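Local coordinates for haloacid dehalogenase-like hydrolase (Salmonella enterica subsp. enterica serovar Typhi, PDB 4EZE), which probably catalyses the magnesium-dependent hydrolysis of O-phosphoserine to serine and phosphate, the last step of serine biosynthesis, at residues A[24-29]-A[96-101]; A[105-110]-A[262-267]; A[123-128]-A[158-163]; A[166-171]-A[229-234]. All coordinates share one frame; numbering follows the deposited sequence.

Contact 1. Residues A[24-29]-A[96-101]; sequences SIIYFI and FDFFIK
I25 opens the contact by accepting the amide of K101: I25 O lies 2.8 Å from K101 N, and the two side chains run alongside each other in the same direction. K101 has its CG anti to the backbone N (chi1 -179°) and stays extended, which carries CD past I25 and on to the phenol of Y27. I26, on the face turned to helix 81-93, sets its CG1 3.8 Å from CG1 of I100 in a non-hydrogen-bonded pair. Y27 returns to hydrogen bonding: its N reaches F99 O at 2.8 Å, and F99 N gives back to Y27 O at 2.9 Å, both in the carbonyl plane. One face of its ring carries I25 CG2 from its own strand, while Y27 OH sits 3.5 Å from K101 CD. A water accepts a hydrogen bond from Y27 OH; K101 NZ has a salt bridge to D315. F28 meets F96 obliquely, with planes at 63° and F28 CD1 3.6 Å from F96 CE1, and its CD1 also touches CB of F98. I29 closes the register, its N bonded to D97 O at 2.9 Å and its O taking D97 N. The D97 carboxylate turns to N302, Y303 and H304. Five backbone bonds thus join 97-101 to 25-29, making 97-100 one of two edge strands in the ferredoxin-like beta-alpha-beta-beta-alpha-beta fold, where 23-29 and 97-100 are neighbouring antiparallel strands.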
# COMPACT_ATOMS: atom_id res chain seq x y z
N SER A 24 -21.81 4.11 -12.67
CA SER A 24 -20.66 3.75 -11.87
C SER A 24 -20.42 2.27 -12.05
O SER A 24 -21.33 1.53 -12.47
CB SER A 24 -20.89 4.09 -10.40
OG SER A 24 -20.62 5.46 -10.16
N ILE A 25 -19.19 1.86 -11.77
CA ILE A 25 -18.77 0.47 -11.89
C ILE A 25 -18.10 0.02 -10.60
O ILE A 25 -17.33 0.76 -9.99
CB ILE A 25 -17.78 0.32 -13.05
CG1 ILE A 25 -18.54 0.52 -14.37
CG2 ILE A 25 -17.11 -1.04 -13.00
CD1 ILE A 25 -17.71 1.09 -15.51
N ILE A 26 -18.45 -1.18 -10.18
CA ILE A 26 -17.86 -1.79 -9.00
C ILE A 26 -17.44 -3.18 -9.42
O ILE A 26 -18.23 -3.91 -10.03
CB ILE A 26 -18.90 -1.98 -7.89
CG1 ILE A 26 -19.45 -0.63 -7.44
CG2 ILE A 26 -18.28 -2.74 -6.73
CD1 ILE A 26 -20.46 -0.71 -6.33
N TYR A 27 -16.19 -3.54 -9.11
CA TYR A 27 -15.73 -4.91 -9.33
C TYR A 27 -15.73 -5.66 -8.02
O TYR A 27 -15.32 -5.12 -7.00
CB TYR A 27 -14.29 -4.92 -9.85
CG TYR A 27 -14.02 -4.08 -11.08
CD1 TYR A 27 -14.30 -4.57 -12.35
CD2 TYR A 27 -13.46 -2.80 -10.98
CE1 TYR A 27 -14.04 -3.82 -13.49
CE2 TYR A 27 -13.20 -2.05 -12.11
CZ TYR A 27 -13.50 -2.56 -13.36
OH TYR A 27 -13.22 -1.83 -14.50
N PHE A 28 -16.13 -6.92 -8.05
CA PHE A 28 -16.14 -7.73 -6.86
C PHE A 28 -15.25 -8.92 -7.06
O PHE A 28 -15.38 -9.61 -8.06
CB PHE A 28 -17.54 -8.27 -6.59
CG PHE A 28 -18.52 -7.22 -6.25
CD1 PHE A 28 -18.69 -6.82 -4.94
CD2 PHE A 28 -19.30 -6.64 -7.23
CE1 PHE A 28 -19.60 -5.84 -4.62
CE2 PHE A 28 -20.22 -5.67 -6.92
CZ PHE A 28 -20.36 -5.26 -5.62
N ILE A 29 -14.37 -9.20 -6.11
CA ILE A 29 -13.51 -10.37 -6.21
C ILE A 29 -13.68 -11.24 -4.98
O ILE A 29 -13.45 -10.80 -3.85
CB ILE A 29 -12.02 -9.98 -6.28
CG1 ILE A 29 -11.77 -8.97 -7.40
CG2 ILE A 29 -11.18 -11.23 -6.44
CD1 ILE A 29 -11.97 -7.52 -6.98
N PHE A 96 -15.09 -10.48 0.91
CA PHE A 96 -14.70 -10.31 -0.47
C PHE A 96 -14.07 -8.95 -0.56
O PHE A 96 -14.24 -8.11 0.32
CB PHE A 96 -15.89 -10.45 -1.45
CG PHE A 96 -16.99 -9.48 -1.18
CD1 PHE A 96 -16.94 -8.19 -1.69
CD2 PHE A 96 -18.05 -9.84 -0.36
CE1 PHE A 96 -17.95 -7.26 -1.41
CE2 PHE A 96 -19.07 -8.94 -0.09
CZ PHE A 96 -19.02 -7.65 -0.61
N ASP A 97 -13.31 -8.74 -1.63
CA ASP A 97 -12.77 -7.43 -1.91
C ASP A 97 -13.60 -6.81 -3.00
O ASP A 97 -14.26 -7.52 -3.78
CB ASP A 97 -11.31 -7.53 -2.36
CG ASP A 97 -10.36 -7.67 -1.20
OD1 ASP A 97 -10.44 -6.81 -0.30
OD2 ASP A 97 -9.54 -8.64 -1.19
N PHE A 98 -13.56 -5.49 -3.11
CA PHE A 98 -14.20 -4.88 -4.26
C PHE A 98 -13.49 -3.59 -4.56
O PHE A 98 -12.69 -3.10 -3.74
CB PHE A 98 -15.68 -4.60 -3.96
CG PHE A 98 -15.90 -3.58 -2.86
CD1 PHE A 98 -15.94 -2.23 -3.15
CD2 PHE A 98 -16.06 -3.97 -1.54
CE1 PHE A 98 -16.16 -1.30 -2.16
CE2 PHE A 98 -16.28 -3.04 -0.55
CZ PHE A 98 -16.33 -1.71 -0.85
N PHE A 99 -13.78 -3.04 -5.73
CA PHE A 99 -13.32 -1.71 -6.08
C PHE A 99 -14.42 -0.94 -6.77
O PHE A 99 -15.10 -1.46 -7.66
CB PHE A 99 -12.12 -1.78 -6.99
CG PHE A 99 -10.87 -2.13 -6.28
CD1 PHE A 99 -10.26 -1.20 -5.45
CD2 PHE A 99 -10.31 -3.39 -6.39
CE1 PHE A 99 -9.10 -1.51 -4.77
CE2 PHE A 99 -9.15 -3.71 -5.71
CZ PHE A 99 -8.54 -2.77 -4.90
N ILE A 100 -14.59 0.30 -6.34
CA ILE A 100 -15.43 1.22 -7.07
C ILE A 100 -14.51 1.90 -8.06
O ILE A 100 -13.61 2.64 -7.69
CB ILE A 100 -16.07 2.25 -6.14
CG1 ILE A 100 -17.15 1.58 -5.30
CG2 ILE A 100 -16.69 3.38 -6.96
CD1 ILE A 100 -17.54 2.41 -4.10
N LYS A 101 -14.74 1.63 -9.34
CA LYS A 101 -13.87 2.18 -10.37
C LYS A 101 -13.78 3.70 -10.29
O LYS A 101 -14.78 4.40 -10.32
CB LYS A 101 -14.36 1.74 -11.74
CG LYS A 101 -13.52 2.24 -12.90
CD LYS A 101 -14.00 1.62 -14.20
CE LYS A 101 -13.29 2.19 -15.42
NZ LYS A 101 -13.57 1.34 -16.61
O HOH W 1 -17.62 4.12 -11.99
O HOH W 2 -14.53 -0.90 -16.83

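Contact 2. Residues A[105-110]-A[262-267]; sequences LPANGI and TENIIA
N264 meets the loop at A107 with its side chain and at I110 with its backbone. A107 N donates to N264 OD1 at 2.9 Å, but it approaches from above the carboxamide plane, 37° out of it, and the N-H...O angle of 145° leaves the bond bent. The N264 CG is anti to its own carbonyl carbon (chi1 -70°), a turn that brings the amide oxygen up against the backbone of P106 and A107. N264 O serves the next donor, I110 N, at 3.2 Å; the same oxygen receives a CA-H...O contact from G109 CA, also at 3.2 Å. The third bond is straighter: I266 N reaches I110 O at 2.8 Å, nearly in line with the carbonyl. I110 and I265 are thereby bridged as parallel neighbours. I265 N is taken by T262 O within its own segment, 3.0 Å away, while G109, I265 and I266 also bond through their backbones to K197, T283 and A112 respectively. Beside this polar seam P106 packs on I266 at about a right angle, its CB 3.9 Å from I266 CD1; P106 CB also touches the carbonyl O of E263. The pairing belongs to the parallel Rossmann-like sheet of the HAD fold: strand 265-269 lies between 110-113 and 283-287, helix 244-258 packs on I110 and I265, and I266 faces T283, I285 and I313.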
# COMPACT_ATOMS: atom_id res chain seq x y z
N LEU A 105 -10.28 7.22 -14.47
CA LEU A 105 -9.32 6.20 -14.08
C LEU A 105 -7.93 6.81 -14.12
O LEU A 105 -7.63 7.58 -15.01
CB LEU A 105 -9.40 5.01 -15.04
CG LEU A 105 -8.73 3.73 -14.55
CD1 LEU A 105 -9.53 3.09 -13.42
CD2 LEU A 105 -8.54 2.75 -15.69
N PRO A 106 -7.08 6.45 -13.16
CA PRO A 106 -5.72 6.95 -13.17
C PRO A 106 -5.00 6.43 -14.39
O PRO A 106 -5.29 5.31 -14.86
CB PRO A 106 -5.11 6.33 -11.91
CG PRO A 106 -6.27 6.02 -11.05
CD PRO A 106 -7.32 5.56 -12.02
N ALA A 107 -4.06 7.21 -14.92
CA ALA A 107 -3.37 6.78 -16.13
C ALA A 107 -2.05 7.53 -16.32
O ALA A 107 -1.96 8.71 -15.99
CB ALA A 107 -4.28 6.95 -17.34
N ASN A 108 -1.04 6.81 -16.83
CA ASN A 108 0.33 7.35 -17.01
C ASN A 108 0.79 8.13 -15.81
O ASN A 108 1.28 9.25 -15.94
CB ASN A 108 0.42 8.22 -18.27
CG ASN A 108 -0.11 7.51 -19.50
OD1 ASN A 108 -1.16 7.89 -20.04
ND2 ASN A 108 0.58 6.46 -19.92
N GLY A 109 0.61 7.54 -14.63
CA GLY A 109 0.88 8.25 -13.39
C GLY A 109 1.98 7.63 -12.57
O GLY A 109 2.94 7.05 -13.10
N ILE A 110 1.84 7.76 -11.26
CA ILE A 110 2.75 7.16 -10.31
C ILE A 110 1.98 6.18 -9.43
O ILE A 110 0.86 6.45 -9.05
CB ILE A 110 3.33 8.19 -9.35
CG1 ILE A 110 3.87 9.39 -10.10
CG2 ILE A 110 4.43 7.54 -8.50
CD1 ILE A 110 4.09 10.59 -9.20
N THR A 262 -2.69 14.91 -9.74
CA THR A 262 -3.03 14.17 -8.56
C THR A 262 -3.97 13.02 -8.86
O THR A 262 -3.86 11.96 -8.27
CB THR A 262 -3.62 15.09 -7.49
OG1 THR A 262 -2.64 16.06 -7.15
CG2 THR A 262 -3.96 14.31 -6.24
N GLU A 263 -4.89 13.20 -9.80
CA GLU A 263 -5.83 12.13 -9.99
C GLU A 263 -5.10 10.94 -10.60
O GLU A 263 -5.68 9.87 -10.76
CB GLU A 263 -7.04 12.53 -10.85
CG GLU A 263 -6.74 12.84 -12.32
CD GLU A 263 -6.89 14.32 -12.67
OE1 GLU A 263 -6.11 15.16 -12.16
OE2 GLU A 263 -7.80 14.64 -13.47
N ASN A 264 -3.84 11.11 -10.97
CA ASN A 264 -3.15 9.99 -11.63
C ASN A 264 -2.13 9.37 -10.69
O ASN A 264 -1.28 8.56 -11.10
CB ASN A 264 -2.50 10.45 -12.92
CG ASN A 264 -3.50 10.79 -13.98
OD1 ASN A 264 -4.38 9.99 -14.28
ND2 ASN A 264 -3.40 11.98 -14.54
N ILE A 265 -2.19 9.81 -9.44
CA ILE A 265 -1.32 9.27 -8.39
C ILE A 265 -2.03 8.18 -7.59
O ILE A 265 -3.04 8.43 -6.93
CB ILE A 265 -0.90 10.37 -7.43
CG1 ILE A 265 -0.12 11.45 -8.17
CG2 ILE A 265 -0.04 9.82 -6.29
CD1 ILE A 265 0.28 12.60 -7.27
N ILE A 266 -1.50 6.97 -7.67
CA ILE A 266 -1.91 5.88 -6.79
C ILE A 266 -0.83 5.66 -5.69
O ILE A 266 0.37 5.55 -6.00
CB ILE A 266 -2.10 4.60 -7.61
CG1 ILE A 266 -3.24 4.75 -8.62
CG2 ILE A 266 -2.33 3.40 -6.71
CD1 ILE A 266 -3.16 3.70 -9.71
N ALA A 267 -1.25 5.63 -4.42
CA ALA A 267 -0.38 5.33 -3.27
C ALA A 267 -1.00 4.20 -2.45
O ALA A 267 -2.21 4.16 -2.28
CB ALA A 267 -0.22 6.56 -2.40

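Contact 3. Residues A[123-128]-A[158-163]; sequences EGVDEI and RRIGML
This apolar contact joins two helices of the helical cap region characteristic of phosphoserine phosphatases in the HAD superfamily, close to the active site: the V125 side chain is about 6 Å from that of D116, the predicted proton donor, whose OD1 accepts a hydrogen bond from G124 N. V125 and I128 of helix 124-131 face R159, I160 and L163. V125 lies at the centre. Its CG1 is anti to the backbone N (chi1 169°), placing that methyl 4.2 Å from L163 CD1, while CG2 reaches toward I160 CD1 at 4.3 Å. One turn on, I128 crosses L163 at about a right angle, and I128 CG2 sits 4.1 Å from both methyls of L163. Helix 168-176 packs on I128 through L171 and V174, and strand 232-237 meets I160 and L163 through I237 and L233. R159 borders this group. Its chain bends at chi3 (-67°), and S155 OG holds NE by a hydrogen bond. The guanidinium remains 4.9 Å from the nearer acid of the first helix, measured from NH1 to D126 OD1, so any attraction there is at most long-range. R159 NH1 instead lies against V125, 3.6 Å from CG1.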
# COMPACT_ATOMS: atom_id res chain seq x y z
N GLU A 123 8.53 -6.08 8.94
CA GLU A 123 8.95 -4.80 9.47
C GLU A 123 10.48 -4.78 9.60
O GLU A 123 11.04 -5.32 10.54
CB GLU A 123 8.34 -4.57 10.84
CG GLU A 123 6.83 -4.41 10.88
CD GLU A 123 6.37 -3.00 10.55
OE1 GLU A 123 6.77 -2.06 11.27
OE2 GLU A 123 5.60 -2.84 9.58
N GLY A 124 11.14 -4.12 8.66
CA GLY A 124 12.60 -4.12 8.56
C GLY A 124 13.36 -3.94 9.86
O GLY A 124 14.20 -4.77 10.21
N VAL A 125 13.08 -2.87 10.59
CA VAL A 125 13.77 -2.63 11.84
C VAL A 125 13.48 -3.67 12.93
O VAL A 125 14.37 -3.99 13.72
CB VAL A 125 13.51 -1.21 12.38
CG1 VAL A 125 14.01 -1.09 13.81
CG2 VAL A 125 14.20 -0.19 11.49
N ASP A 126 12.25 -4.16 13.00
CA ASP A 126 11.92 -5.26 13.91
C ASP A 126 12.72 -6.50 13.57
O ASP A 126 13.17 -7.22 14.47
CB ASP A 126 10.45 -5.63 13.83
CG ASP A 126 9.57 -4.61 14.50
OD1 ASP A 126 10.11 -3.63 15.04
OD2 ASP A 126 8.33 -4.80 14.46
N GLU A 127 12.86 -6.77 12.28
CA GLU A 127 13.58 -7.95 11.85
C GLU A 127 15.05 -7.84 12.20
O GLU A 127 15.69 -8.83 12.50
CB GLU A 127 13.42 -8.15 10.35
CG GLU A 127 12.04 -8.64 9.98
CD GLU A 127 11.74 -10.01 10.56
OE1 GLU A 127 12.54 -10.94 10.33
OE2 GLU A 127 10.71 -10.15 11.24
N ILE A 128 15.59 -6.64 12.14
CA ILE A 128 16.99 -6.48 12.47
C ILE A 128 17.15 -6.72 13.97
O ILE A 128 18.05 -7.43 14.39
CB ILE A 128 17.47 -5.09 12.12
CG1 ILE A 128 17.40 -4.89 10.61
CG2 ILE A 128 18.88 -4.87 12.65
CD1 ILE A 128 17.65 -3.46 10.21
N ARG A 158 15.42 6.54 18.39
CA ARG A 158 15.71 5.58 19.47
C ARG A 158 16.01 4.18 18.95
O ARG A 158 17.00 3.56 19.33
CB ARG A 158 14.56 5.50 20.47
CG ARG A 158 14.81 6.29 21.74
CD ARG A 158 13.53 6.42 22.54
NE ARG A 158 13.80 6.78 23.93
CZ ARG A 158 14.27 7.96 24.32
NH1 ARG A 158 14.55 8.90 23.43
NH2 ARG A 158 14.49 8.20 25.61
N ARG A 159 15.13 3.68 18.08
CA ARG A 159 15.33 2.33 17.54
C ARG A 159 16.59 2.24 16.70
O ARG A 159 17.32 1.24 16.77
CB ARG A 159 14.10 1.88 16.74
CG ARG A 159 12.93 1.56 17.66
CD ARG A 159 11.67 1.12 16.92
NE ARG A 159 11.13 2.22 16.15
CZ ARG A 159 10.92 2.19 14.84
NH1 ARG A 159 11.17 1.07 14.16
NH2 ARG A 159 10.43 3.25 14.22
N ILE A 160 16.86 3.28 15.92
CA ILE A 160 18.09 3.30 15.13
C ILE A 160 19.30 3.37 16.06
O ILE A 160 20.32 2.72 15.81
CB ILE A 160 18.10 4.50 14.16
CG1 ILE A 160 17.14 4.25 13.01
CG2 ILE A 160 19.52 4.77 13.67
CD1 ILE A 160 17.15 2.84 12.46
N GLY A 161 19.18 4.16 17.14
CA GLY A 161 20.25 4.26 18.14
C GLY A 161 20.59 2.91 18.75
O GLY A 161 21.74 2.68 19.13
N MET A 162 19.60 2.02 18.83
CA MET A 162 19.78 0.71 19.45
C MET A 162 20.57 -0.19 18.54
O MET A 162 21.05 -1.23 18.96
CB MET A 162 18.44 0.02 19.71
CG MET A 162 17.57 0.66 20.78
SD MET A 162 18.16 0.28 22.44
CE MET A 162 18.19 -1.51 22.39
N LEU A 163 20.70 0.20 17.28
CA LEU A 163 21.31 -0.66 16.28
C LEU A 163 22.72 -0.22 15.89
O LEU A 163 23.35 -0.81 14.99
CB LEU A 163 20.42 -0.69 15.03
CG LEU A 163 18.96 -1.08 15.25
CD1 LEU A 163 18.23 -1.06 13.91
CD2 LEU A 163 18.86 -2.45 15.90

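Contact 4. Residues A[166-171]-A[229-234]; sequences TPKAVL and RDNVLT
Two backbone hydrogen bonds tie the start of helix 168-176 to the beta hairpin formed by strands 226-229 and 232-237, whose type I' turn runs from R229 to V232: L233 N donates to T166 O at 2.7 Å with an N-H...O angle of 172°, and K168 N donates to N231 O at 2.9 Å with an angle of 170°. Both are nearly straight at the hydrogen, although each donor is tilted from its acceptor's carbonyl plane. They flank P167 and V232, the single bridge between the two backbones. P167 has no amide hydrogen to offer, and the donor following it, at the helix start, finds its acceptor in the hairpin turn. Two CA-H...O contacts accompany the bonds, V232 CA to T166 O and P167 CA to N231 O. V232 lays CG1 against P167 CA, 3.8 Å away, at the bridge itself; other side chains lie toward its two ends. At the exposed end K168 and N231 cross obliquely; the lysine bends beyond CG and brings CE close to N231 ND2, an approach that is no hydrogen bond and whose shortness is doubtful. At the buried end T166 OG1 is bound to L163 O, and L233 rests on V226 and I228 of its own hairpin as well as on L163. L171 also packs on I128 and I207, which joins the hairpin to the helices beyond. L233 has its CG anti to the backbone N (chi1 -162°) and sends CD1 across L171 at about a right angle, the two CD1 atoms 4.1 Å apart.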
# COMPACT_ATOMS: atom_id res chain seq x y z
N THR A 166 25.78 -2.21 13.89
CA THR A 166 25.38 -3.38 13.11
C THR A 166 26.11 -3.40 11.78
O THR A 166 26.16 -2.40 11.07
CB THR A 166 23.87 -3.38 12.82
OG1 THR A 166 23.14 -3.29 14.04
CG2 THR A 166 23.48 -4.63 12.08
N PRO A 167 26.72 -4.54 11.45
CA PRO A 167 27.52 -4.71 10.23
C PRO A 167 26.65 -4.70 8.97
O PRO A 167 25.56 -5.29 8.94
CB PRO A 167 28.16 -6.10 10.38
CG PRO A 167 27.88 -6.53 11.79
CD PRO A 167 26.72 -5.74 12.31
N LYS A 168 27.15 -4.04 7.93
CA LYS A 168 26.47 -3.99 6.64
C LYS A 168 25.94 -5.37 6.25
O LYS A 168 24.87 -5.51 5.67
CB LYS A 168 27.42 -3.45 5.55
CG LYS A 168 26.75 -2.87 4.31
CD LYS A 168 27.49 -1.65 3.79
CE LYS A 168 28.59 -2.02 2.81
NZ LYS A 168 28.09 -2.04 1.40
N ALA A 169 26.71 -6.40 6.59
CA ALA A 169 26.40 -7.75 6.15
C ALA A 169 25.19 -8.36 6.85
O ALA A 169 24.45 -9.17 6.27
CB ALA A 169 27.63 -8.64 6.32
N VAL A 170 24.99 -8.01 8.12
CA VAL A 170 23.83 -8.48 8.85
C VAL A 170 22.57 -7.85 8.22
O VAL A 170 21.58 -8.54 7.92
CB VAL A 170 23.95 -8.09 10.33
CG1 VAL A 170 22.64 -8.33 11.07
CG2 VAL A 170 25.08 -8.88 10.97
N LEU A 171 22.64 -6.54 8.01
CA LEU A 171 21.58 -5.77 7.37
C LEU A 171 21.23 -6.32 5.99
O LEU A 171 20.05 -6.51 5.66
CB LEU A 171 22.03 -4.33 7.23
CG LEU A 171 22.22 -3.54 8.51
CD1 LEU A 171 22.89 -2.22 8.18
CD2 LEU A 171 20.88 -3.28 9.20
N ARG A 229 29.33 3.61 7.95
CA ARG A 229 30.74 3.97 7.84
C ARG A 229 31.61 2.86 8.42
O ARG A 229 31.27 2.27 9.46
CB ARG A 229 31.00 5.29 8.56
CG ARG A 229 32.22 6.01 8.03
CD ARG A 229 32.62 7.16 8.93
NE ARG A 229 31.46 7.90 9.44
CZ ARG A 229 31.55 9.01 10.16
NH1 ARG A 229 32.73 9.53 10.46
NH2 ARG A 229 30.45 9.62 10.59
N ASP A 230 32.74 2.58 7.76
CA ASP A 230 33.61 1.45 8.11
C ASP A 230 32.78 0.21 8.16
O ASP A 230 32.99 -0.66 9.01
CB ASP A 230 34.29 1.65 9.48
CG ASP A 230 35.04 2.95 9.55
OD1 ASP A 230 35.71 3.28 8.54
OD2 ASP A 230 34.95 3.67 10.58
N ASN A 231 31.79 0.15 7.28
CA ASN A 231 30.96 -1.04 7.18
C ASN A 231 30.06 -1.37 8.35
O ASN A 231 29.53 -2.48 8.45
CB ASN A 231 31.83 -2.22 6.79
CG ASN A 231 32.18 -2.20 5.32
OD1 ASN A 231 33.33 -1.98 4.94
ND2 ASN A 231 31.16 -2.37 4.47
N VAL A 232 29.84 -0.41 9.24
CA VAL A 232 28.85 -0.66 10.28
C VAL A 232 27.89 0.52 10.35
O VAL A 232 28.25 1.65 10.03
CB VAL A 232 29.47 -0.97 11.67
CG1 VAL A 232 30.06 -2.37 11.70
CG2 VAL A 232 30.51 0.07 12.07
N LEU A 233 26.66 0.22 10.74
CA LEU A 233 25.64 1.26 10.91
C LEU A 233 26.08 2.33 11.89
O LEU A 233 26.50 2.02 13.00
CB LEU A 233 24.32 0.63 11.39
CG LEU A 233 23.08 1.50 11.20
CD1 LEU A 233 22.79 1.61 9.71
CD2 LEU A 233 21.87 0.92 11.94
N THR A 234 26.01 3.60 11.49
CA THR A 234 26.21 4.70 12.42
C THR A 234 24.85 5.08 12.97
O THR A 234 23.86 4.43 12.66
CB THR A 234 26.78 5.95 11.71
OG1 THR A 234 25.84 6.40 10.72
CG2 THR A 234 28.13 5.66 11.04

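Overall arrangement
Contacts 1 and 2 are mainly backbone pairings within sheets: the first is antiparallel and largely buried, in the N-terminal sheet, while the second is a parallel pairing in the HAD core sheet, partly buried and aided by an asparagine side chain. Their segments adjoin in sequence. Contacts 3 and 4 lie within the long excursion between the two halves of contact 2, with contact 3 across the chain's centre from contact 1. Contact 3 is buried and rests on side chains alone, whereas contact 4 combines two backbone bonds with a leucine pair and an exposed rim. These two touch, I128 CD1 lying 3.4 Å from L171 CD2 and L163 CB packing on L233, so they share one apolar cluster.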